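Local coordinates for protein peptide ABC transporter permease (Staphylococcus hominis, PDB 6EXS) that is a POT-family transporter that binds a thioalcohol-conjugated dipeptide and probably carries this body-malodour precursor across the bacterial membrane, at residues I3-Q8 and L204-M209; M38-M43 and L309-L314; I47-L52 and D174-H179. All blocks are in the same frame, centred on the assembly; numbering follows the deposited sequence.

How the contacts relate
From the N terminus, the loop 3-8 ahead of strand 10-11 meets residues 204-209 at and beyond the end of helix 178-204, so contact 1 closes a loop of nearly 200 residues. The chain then runs through helix 16-44, whose last turns (38-43) pair with helix 309-316 in contact 2, and on into the loop 47-52, which meets 174-179 in contact 3. Contact 3 is nested inside the loops closed by both others, while contacts 1 and 2 cross along the chain. Contacts 2 and 3 lie together, centres about 13 Å apart, and touch through Tyr42; contact 1 is remote, about 43 Å from contact 2 between centres, at the other end of helices 16-44 and 178-204.

Contact 1 of 3, residues I3-Q8 and L204-M209; sequences IQSIPQ and LGSVGM
Ser5 and Ser206 face each other through their hydroxyls, OG to OG at 3.1 Å, a hydrogen bond in which either could be the donor. A chi1 of 63° sets Ser5 OG between its own backbone N and carbonyl carbon and turns it to the other segment. Ser5 OG also has a weak hydrogen bond to the carbonyl of Thr2. Next along the chain, Ile6 divides its branches between backbone and side chain. Its CG2 methyl presses on the Leu204-Gly205 peptide, 3.1 Å from Leu204 O, a tight contact, while CD1 reaches Val207 CG2 at 4.1 Å, the two side chains crossing at about a right angle. This is loop-on-loop packing: a type I turn, Ile3 to Ile6, lies against a type II' turn, Leu204 to Val207, closed by Val207 N to Leu204 O at 3.2 Å. Gly205 leaves the helix with positive phi (50°) and passes close to Ser5, its CA 3.9 Å from Ser5 OG. Ser5 CA and Gly205 CA, 5.1 Å apart, are the nearest CA pair of the two segments. Arg88 of helix 74-106 joins the second turn, giving NH1 to the carbonyls of Gly205 and Val207.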
# COMPACT_ATOMS: atom_id res chain seq x y z
N ILE A 3 16.21 -17.62 -19.06
CA ILE A 3 17.08 -18.13 -17.99
C ILE A 3 18.53 -18.30 -18.49
O ILE A 3 19.47 -18.23 -17.70
CB ILE A 3 16.46 -19.41 -17.33
CG1 ILE A 3 15.02 -19.16 -16.78
CG2 ILE A 3 17.37 -20.06 -16.27
CD1 ILE A 3 14.83 -18.01 -15.71
N GLN A 4 18.71 -18.48 -19.82
CA GLN A 4 20.02 -18.64 -20.46
C GLN A 4 20.84 -17.34 -20.40
O GLN A 4 22.07 -17.39 -20.28
CB GLN A 4 19.86 -19.09 -21.93
CG GLN A 4 19.47 -20.55 -22.09
CD GLN A 4 19.50 -20.97 -23.54
OE1 GLN A 4 20.52 -21.41 -24.07
NE2 GLN A 4 18.37 -20.84 -24.23
N SER A 5 20.15 -16.19 -20.48
CA SER A 5 20.75 -14.86 -20.48
C SER A 5 21.00 -14.26 -19.07
O SER A 5 21.50 -13.13 -18.98
CB SER A 5 19.87 -13.91 -21.30
OG SER A 5 18.58 -13.76 -20.73
N ILE A 6 20.65 -14.98 -17.99
CA ILE A 6 20.76 -14.43 -16.63
C ILE A 6 21.53 -15.31 -15.63
O ILE A 6 21.30 -16.53 -15.59
CB ILE A 6 19.37 -14.03 -16.04
CG1 ILE A 6 18.40 -15.24 -15.90
CG2 ILE A 6 18.75 -12.93 -16.87
CD1 ILE A 6 17.12 -14.96 -15.16
N PRO A 7 22.38 -14.69 -14.76
CA PRO A 7 23.07 -15.48 -13.72
C PRO A 7 22.07 -16.06 -12.72
O PRO A 7 21.11 -15.38 -12.36
CB PRO A 7 24.03 -14.46 -13.07
CG PRO A 7 23.47 -13.15 -13.38
CD PRO A 7 22.75 -13.26 -14.68
N GLN A 8 22.24 -17.34 -12.36
CA GLN A 8 21.31 -18.07 -11.48
C GLN A 8 21.69 -18.03 -10.00
O GLN A 8 20.93 -18.51 -9.16
CB GLN A 8 21.10 -19.51 -11.98
CG GLN A 8 20.04 -19.60 -13.10
CD GLN A 8 18.68 -19.06 -12.71
OE1 GLN A 8 18.06 -19.49 -11.72
NE2 GLN A 8 18.21 -18.06 -13.45
N LEU A 204 19.69 -9.02 -15.63
CA LEU A 204 18.28 -9.33 -15.92
C LEU A 204 18.04 -9.85 -17.35
O LEU A 204 16.99 -10.45 -17.62
CB LEU A 204 17.35 -8.13 -15.60
CG LEU A 204 17.55 -7.41 -14.25
CD1 LEU A 204 16.81 -6.08 -14.23
CD2 LEU A 204 17.11 -8.28 -13.08
N GLY A 205 19.02 -9.65 -18.23
CA GLY A 205 19.01 -10.09 -19.62
C GLY A 205 17.77 -9.73 -20.40
O GLY A 205 17.36 -8.57 -20.44
N SER A 206 17.16 -10.76 -21.02
CA SER A 206 15.97 -10.65 -21.86
C SER A 206 14.64 -10.61 -21.09
O SER A 206 13.61 -10.30 -21.69
CB SER A 206 15.93 -11.81 -22.85
OG SER A 206 15.90 -13.05 -22.16
N VAL A 207 14.66 -10.94 -19.78
CA VAL A 207 13.49 -10.99 -18.90
C VAL A 207 12.71 -9.66 -18.91
O VAL A 207 13.21 -8.64 -18.44
CB VAL A 207 13.85 -11.43 -17.45
CG1 VAL A 207 12.64 -11.35 -16.53
CG2 VAL A 207 14.44 -12.83 -17.43
N GLY A 208 11.49 -9.71 -19.46
CA GLY A 208 10.55 -8.60 -19.53
C GLY A 208 10.87 -7.50 -20.51
O GLY A 208 10.39 -6.38 -20.34
N MET A 209 11.65 -7.81 -21.56
CA MET A 209 12.04 -6.82 -22.57
C MET A 209 10.97 -6.55 -23.63
O MET A 209 11.12 -5.63 -24.44
CB MET A 209 13.38 -7.22 -23.23
CG MET A 209 14.57 -7.15 -22.30
SD MET A 209 15.13 -5.47 -21.95
CE MET A 209 15.96 -5.10 -23.50

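Contact 2 of 3, residues M38-M43 and L309-L314; sequences MLIFYM and LNIYGL
Ile40 holds CG1 anti to its backbone N (chi1 -176°), which sends that branch across to Ile311 and leaves CG2 to meet Asn310. Ile311 replies with an extended chain that carries CD1 forward until it lies 3.8 Å from both CG1 and CD1 of Ile40. Asn310 takes the less common position with CG between backbone N and carbonyl carbon (chi1 52°), and its amide projects into the helix interface.

There ND2 rests against two apolar neighbours, 3.7 Å from Ile40 CG2 and 3.9 Å from Phe41 CZ. The amide and ring planes stand 68° apart, and the nitrogen comes obliquely to the ring. ND2 also makes a weak hydrogen bond back to the carbonyl of Ser306, so this buried nitrogen has at least a weak partner, one turn earlier in the chain. Farther along, Leu314 brings CD2 to within 3.8 Å of Phe41 CE1, again obliquely. Ile40 CG2 lies over one face of the phenyl ring, offset toward the rim.

The two segment axes stay 11.5 Å apart, a wide separation bridged by long side chains rather than by close backbones; even the nearest CA pair, Phe41 and Ile311, is 8.6 Å apart. On the second helix Asn310 also touches Phe335 and Tyr403, both lining the peptide pocket, and its side chain is about 6 Å from the bound conjugate. The contact joins the end of helix 16-44, in the N-terminal half of the major facilitator fold, to helix 309-316 of the C-terminal half. Such a meeting of the ends of the first and seventh transmembrane helices across the two halves is consistent with the extracellular gate of POT-family transporters.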
# COMPACT_ATOMS: atom_id res chain seq x y z
N MET A 38 6.20 12.52 6.02
CA MET A 38 6.27 13.97 6.05
C MET A 38 5.02 14.63 5.49
O MET A 38 4.64 15.69 5.97
CB MET A 38 7.47 14.47 5.23
CG MET A 38 8.82 14.09 5.79
SD MET A 38 10.13 14.96 4.89
CE MET A 38 10.22 16.43 5.81
N LEU A 39 4.43 14.05 4.42
CA LEU A 39 3.29 14.62 3.69
C LEU A 39 2.12 15.05 4.58
O LEU A 39 1.62 16.16 4.37
CB LEU A 39 2.80 13.71 2.55
CG LEU A 39 2.07 14.43 1.40
CD1 LEU A 39 3.03 15.26 0.55
CD2 LEU A 39 1.35 13.43 0.51
N ILE A 40 1.70 14.22 5.55
CA ILE A 40 0.56 14.55 6.42
C ILE A 40 0.82 15.84 7.22
O ILE A 40 -0.04 16.72 7.21
CB ILE A 40 0.08 13.35 7.31
CG1 ILE A 40 -1.19 13.70 8.14
CG2 ILE A 40 1.21 12.76 8.21
CD1 ILE A 40 -2.49 13.94 7.36
N PHE A 41 2.01 15.99 7.83
CA PHE A 41 2.37 17.17 8.60
C PHE A 41 2.59 18.39 7.72
O PHE A 41 2.08 19.46 8.05
CB PHE A 41 3.58 16.89 9.51
CG PHE A 41 3.35 15.65 10.33
CD1 PHE A 41 2.36 15.63 11.31
CD2 PHE A 41 4.06 14.49 10.07
CE1 PHE A 41 2.10 14.46 12.02
CE2 PHE A 41 3.82 13.33 10.81
CZ PHE A 41 2.82 13.32 11.76
N TYR A 42 3.27 18.21 6.57
CA TYR A 42 3.49 19.27 5.59
C TYR A 42 2.16 19.88 5.13
O TYR A 42 2.08 21.10 4.99
CB TYR A 42 4.27 18.71 4.40
CG TYR A 42 4.46 19.69 3.26
CD1 TYR A 42 5.11 20.91 3.47
CD2 TYR A 42 4.05 19.39 1.97
CE1 TYR A 42 5.34 21.80 2.43
CE2 TYR A 42 4.27 20.27 0.91
CZ TYR A 42 4.92 21.48 1.15
OH TYR A 42 5.14 22.36 0.12
N MET A 43 1.11 19.06 4.92
CA MET A 43 -0.21 19.52 4.50
C MET A 43 -0.98 20.33 5.57
O MET A 43 -1.42 21.45 5.26
CB MET A 43 -1.06 18.35 3.99
CG MET A 43 -0.59 17.81 2.67
SD MET A 43 -1.76 16.66 1.95
CE MET A 43 -1.44 15.20 2.91
N LEU A 309 -4.22 7.85 13.58
CA LEU A 309 -3.60 7.47 14.86
C LEU A 309 -2.38 8.33 15.25
O LEU A 309 -2.22 8.64 16.43
CB LEU A 309 -3.25 5.97 14.87
CG LEU A 309 -3.07 5.29 16.24
CD1 LEU A 309 -4.29 5.50 17.15
CD2 LEU A 309 -2.76 3.80 16.06
N ASN A 310 -1.57 8.75 14.25
CA ASN A 310 -0.39 9.61 14.43
C ASN A 310 -0.72 11.07 14.86
O ASN A 310 -0.02 11.61 15.72
CB ASN A 310 0.50 9.58 13.18
CG ASN A 310 -0.17 9.87 11.86
OD1 ASN A 310 -1.40 9.80 11.72
ND2 ASN A 310 0.63 10.18 10.85
N ILE A 311 -1.76 11.70 14.24
CA ILE A 311 -2.22 13.06 14.58
C ILE A 311 -2.83 13.02 15.99
O ILE A 311 -2.61 13.95 16.77
CB ILE A 311 -3.21 13.65 13.54
CG1 ILE A 311 -2.59 13.73 12.13
CG2 ILE A 311 -3.72 15.03 14.00
CD1 ILE A 311 -3.58 14.26 11.03
N TYR A 312 -3.56 11.93 16.32
CA TYR A 312 -4.15 11.71 17.65
C TYR A 312 -3.05 11.60 18.70
O TYR A 312 -3.17 12.18 19.77
CB TYR A 312 -5.05 10.46 17.67
CG TYR A 312 -5.79 10.25 18.97
CD1 TYR A 312 -6.85 11.09 19.33
CD2 TYR A 312 -5.47 9.20 19.82
CE1 TYR A 312 -7.57 10.88 20.51
CE2 TYR A 312 -6.17 8.99 21.01
CZ TYR A 312 -7.22 9.83 21.35
OH TYR A 312 -7.92 9.62 22.51
N GLY A 313 -1.97 10.88 18.38
CA GLY A 313 -0.82 10.74 19.25
C GLY A 313 -0.13 12.08 19.47
O GLY A 313 0.14 12.45 20.62
N LEU A 314 0.11 12.83 18.38
CA LEU A 314 0.75 14.16 18.41
C LEU A 314 -0.06 15.18 19.22
O LEU A 314 0.51 15.97 19.98
CB LEU A 314 0.98 14.66 16.95
CG LEU A 314 1.64 16.03 16.73
CD1 LEU A 314 3.03 16.11 17.36
CD2 LEU A 314 1.76 16.33 15.28

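Contact 3 of 3, residues I47-L52 and D174-H179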
# COMPACT_ATOMS: atom_id res chain seq x y z
N ILE A 47 1.10 27.77 7.56
CA ILE A 47 2.00 28.42 6.60
C ILE A 47 3.26 28.95 7.32
O ILE A 47 4.36 28.79 6.79
CB ILE A 47 1.28 29.54 5.78
CG1 ILE A 47 -0.07 29.06 5.17
CG2 ILE A 47 2.20 30.16 4.72
CD1 ILE A 47 -0.02 28.30 3.85
N HIS A 48 3.08 29.54 8.54
CA HIS A 48 4.20 30.06 9.34
C HIS A 48 5.16 28.94 9.79
O HIS A 48 6.32 29.22 10.09
CB HIS A 48 3.74 30.96 10.51
CG HIS A 48 2.96 30.29 11.60
ND1 HIS A 48 3.58 29.58 12.61
CD2 HIS A 48 1.63 30.32 11.85
CE1 HIS A 48 2.62 29.17 13.42
NE2 HIS A 48 1.42 29.59 13.00
N GLN A 49 4.69 27.68 9.74
CA GLN A 49 5.44 26.46 10.08
C GLN A 49 5.96 25.72 8.83
O GLN A 49 6.32 24.54 8.93
CB GLN A 49 4.61 25.52 10.98
CG GLN A 49 4.33 26.05 12.39
CD GLN A 49 5.58 26.44 13.14
OE1 GLN A 49 6.43 25.61 13.47
NE2 GLN A 49 5.72 27.73 13.40
N ASN A 50 6.00 26.42 7.66
CA ASN A 50 6.45 25.94 6.34
C ASN A 50 5.55 24.82 5.73
O ASN A 50 5.92 24.18 4.74
CB ASN A 50 7.92 25.54 6.34
CG ASN A 50 8.87 26.67 6.63
OD1 ASN A 50 8.65 27.82 6.23
ND2 ASN A 50 9.97 26.38 7.30
N GLY A 51 4.36 24.68 6.31
CA GLY A 51 3.33 23.75 5.85
C GLY A 51 2.43 24.41 4.81
O GLY A 51 2.68 25.54 4.40
N LEU A 52 1.37 23.70 4.39
CA LEU A 52 0.43 24.20 3.38
C LEU A 52 -0.84 24.82 3.97
O LEU A 52 -1.58 25.49 3.25
CB LEU A 52 0.09 23.14 2.32
CG LEU A 52 1.22 22.73 1.35
CD1 LEU A 52 0.78 21.57 0.44
CD2 LEU A 52 1.70 23.90 0.50
N ASP A 174 11.24 18.36 12.22
CA ASP A 174 11.63 19.13 13.41
C ASP A 174 12.08 20.57 13.09
O ASP A 174 11.60 21.50 13.72
CB ASP A 174 12.70 18.39 14.23
CG ASP A 174 12.20 17.19 15.02
OD1 ASP A 174 10.98 17.09 15.25
OD2 ASP A 174 13.05 16.37 15.45
N ILE A 175 12.98 20.74 12.10
CA ILE A 175 13.49 22.06 11.68
C ILE A 175 12.55 22.74 10.65
O ILE A 175 12.84 23.85 10.21
CB ILE A 175 14.98 22.04 11.20
CG1 ILE A 175 15.16 21.20 9.91
CG2 ILE A 175 15.91 21.59 12.32
CD1 ILE A 175 16.46 21.43 9.14
N ARG A 176 11.44 22.07 10.28
CA ARG A 176 10.41 22.55 9.33
C ARG A 176 10.97 22.78 7.89
O ARG A 176 10.49 23.64 7.15
CB ARG A 176 9.65 23.80 9.88
CG ARG A 176 9.06 23.65 11.29
CD ARG A 176 7.84 22.75 11.33
NE ARG A 176 7.18 22.77 12.63
CZ ARG A 176 7.15 21.75 13.49
NH1 ARG A 176 6.51 21.86 14.64
NH2 ARG A 176 7.74 20.60 13.18
N ASN A 177 11.97 21.98 7.50
CA ASN A 177 12.58 22.03 6.18
C ASN A 177 11.97 20.90 5.36
O ASN A 177 12.58 19.85 5.18
CB ASN A 177 14.11 21.92 6.28
CG ASN A 177 14.88 22.13 4.99
OD1 ASN A 177 16.07 21.82 4.92
ND2 ASN A 177 14.25 22.63 3.94
N PHE A 178 10.73 21.09 4.92
CA PHE A 178 10.00 20.09 4.15
C PHE A 178 10.61 19.91 2.77
O PHE A 178 10.94 18.78 2.41
CB PHE A 178 8.49 20.39 4.11
CG PHE A 178 7.83 20.31 5.47
CD1 PHE A 178 7.59 19.08 6.08
CD2 PHE A 178 7.46 21.47 6.15
CE1 PHE A 178 6.98 19.01 7.35
CE2 PHE A 178 6.86 21.40 7.42
CZ PHE A 178 6.63 20.17 8.01
N HIS A 179 10.86 21.04 2.05
CA HIS A 179 11.50 21.01 0.72
C HIS A 179 12.86 20.27 0.72
O HIS A 179 13.16 19.57 -0.25
CB HIS A 179 11.62 22.41 0.12
CG HIS A 179 10.31 23.05 -0.16
ND1 HIS A 179 9.24 22.33 -0.66
CD2 HIS A 179 9.94 24.35 -0.03
CE1 HIS A 179 8.25 23.20 -0.80
NE2 HIS A 179 8.63 24.43 -0.44
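Arg176 and Gln49 meet through a fairly straight hydrogen bond, NE to OE1 at 3.1 Å with an N-H...O angle of 160°. It uses an in-plane lone pair of the amide oxygen, which lies at the guanidinium edge, while the two planes stand nearly perpendicular. Both ends are further fixed: Gln49 NE2 donates to His48 ND1 at 2.9 Å, and Arg176 NH2 bonds to the carbonyl of Val173. Asn50 ND2 supplies the second bond across, to Arg176 O at 2.8 Å, approaching 34° off the carbonyl plane. Arg176 has positive phi in a Schellman motif that ends helix 147-174, and Asn177 follows as N-cap of the next helix.

With chi2 bent at -73°, the aliphatic part of Arg176 folds over the loop, CD lying 3.4 Å from Gln49 O. That same carbonyl oxygen meets the edge of the Phe178 ring, near its plane, 3.5 Å from CE2, and Asn50 O comes to CD2 obliquely. The ring also packs on Met38 and meets the Tyr42 ring of helix 16-44. Through the two bonds and the Phe178 packing, the loop between helices 16-44 and 56-72 lies on the turn joining helix 147-174 to helix 178-204.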